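Local atomic coordinates of DUF1254 domain-containing protein (Vibrio parahaemolyticus, PDB entry 3U07), a protein that is of unknown function but carries DUF1254 and DUF1214 domains and is probably exported by way of a signal sequence. Residues Lys212-Trp215 with Leu216-Val219. The protein carries 2 engineered substitutions. Residues are numbered along the deposited sequence; the frame is centred on the assembly and turned at random.
Sequences KSTW and LERV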
# COMPACT_ATOMS: atom_id res chain seq x y z
N LYS A 212 24.99 9.14 0.90
CA LYS A 212 26.23 9.45 0.21
C LYS A 212 26.38 8.87 -1.20
O LYS A 212 27.41 9.05 -1.85
CB LYS A 212 27.40 8.99 1.08
CG LYS A 212 27.21 7.60 1.64
CD LYS A 212 28.37 7.12 2.52
CE LYS A 212 28.20 7.49 3.99
NZ LYS A 212 28.78 8.82 4.36
N SER A 213 25.36 8.17 -1.68
CA SER A 213 25.39 7.58 -3.02
C SER A 213 24.54 8.38 -3.99
O SER A 213 23.85 9.32 -3.59
CB SER A 213 24.86 6.15 -2.95
OG SER A 213 23.56 6.12 -2.37
N THR A 214 24.61 8.03 -5.28
CA THR A 214 23.80 8.71 -6.30
C THR A 214 22.59 7.81 -6.59
O THR A 214 22.58 6.63 -6.23
CB THR A 214 24.56 8.89 -7.62
OG1 THR A 214 24.81 7.61 -8.20
CG2 THR A 214 25.88 9.62 -7.39
N TRP A 215 21.57 8.35 -7.25
CA TRP A 215 20.42 7.50 -7.53
C TRP A 215 20.79 6.42 -8.54
O TRP A 215 20.18 5.35 -8.55
CB TRP A 215 19.22 8.31 -8.03
CG TRP A 215 19.38 8.95 -9.37
CD1 TRP A 215 19.82 10.22 -9.62
CD2 TRP A 215 19.03 8.39 -10.64
NE1 TRP A 215 19.75 10.49 -10.96
CE2 TRP A 215 19.26 9.39 -11.61
CE3 TRP A 215 18.53 7.15 -11.05
CZ2 TRP A 215 19.02 9.18 -12.97
CZ3 TRP A 215 18.29 6.94 -12.40
CH2 TRP A 215 18.53 7.95 -13.34
N LEU A 216 21.78 6.68 -9.38
CA LEU A 216 22.22 5.69 -10.36
C LEU A 216 22.75 4.45 -9.65
O LEU A 216 22.36 3.33 -10.00
CB LEU A 216 23.31 6.25 -11.27
CG LEU A 216 22.88 7.22 -12.38
CD1 LEU A 216 24.12 7.76 -13.08
CD2 LEU A 216 21.97 6.50 -13.38
N GLU A 217 23.62 4.61 -8.66
CA GLU A 217 24.15 3.44 -7.99
C GLU A 217 23.10 2.68 -7.18
O GLU A 217 23.12 1.45 -7.14
CB GLU A 217 25.37 3.78 -7.12
CG GLU A 217 25.24 4.90 -6.12
CD GLU A 217 26.57 5.20 -5.44
OE1 GLU A 217 27.15 6.29 -5.69
OE2 GLU A 217 27.05 4.34 -4.67
N ARG A 218 22.16 3.40 -6.57
CA ARG A 218 21.11 2.73 -5.80
C ARG A 218 20.19 1.94 -6.74
O ARG A 218 19.92 0.76 -6.51
CB ARG A 218 20.29 3.75 -5.00
CG ARG A 218 21.06 4.41 -3.84
CD ARG A 218 20.15 5.26 -2.97
NE ARG A 218 19.50 6.34 -3.72
CZ ARG A 218 19.98 7.58 -3.83
NH1 ARG A 218 21.11 7.92 -3.23
NH2 ARG A 218 19.32 8.47 -4.56
N VAL A 219 19.72 2.58 -7.81
CA VAL A 219 18.85 1.91 -8.76
C VAL A 219 19.55 0.72 -9.43
O VAL A 219 18.96 -0.35 -9.55
CB VAL A 219 18.34 2.89 -9.84
CG1 VAL A 219 17.60 2.12 -10.95
CG2 VAL A 219 17.39 3.92 -9.20
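With OG1 of T214 at chi1 66° and CG of E217 at chi1 52°, each held between its own backbone N and carbonyl carbon, the two side chains reach each other's main chain and close a capping box at the start of helix 215-224. T214, the N-cap, accepts the amide of E217 on OG1 (N to OG1 3.3 Å) in a nearly straight bond. In return, T214 N donates to E217 OE1 at 3.1 Å, from above the carboxylate plane. R218 N bonds T214 O and V219 N bonds W215 O. R218 bends at chi3 and lays its guanidinium back along the cap, one face over T214 O; NH1 donates to S213 OG at 3.2 Å and, weakly, to S213 O. D209 O also bonds that hydroxyl, and OD1 of D41, on helix 26-52, pairs with R218 NE in a salt bridge, tying the cap to that helix. The buried W215 ring turns toward helix 253-273, where NE1 bonds A259 O, and it meets Y34 edge-to-face. L216 CD2 sits over one face of the indole's six-membered ring in a CH-pi contact, 3.9 Å from its centroid, while V219 CG2 lies in plane at the edge, 3.9 Å from W215 CE3.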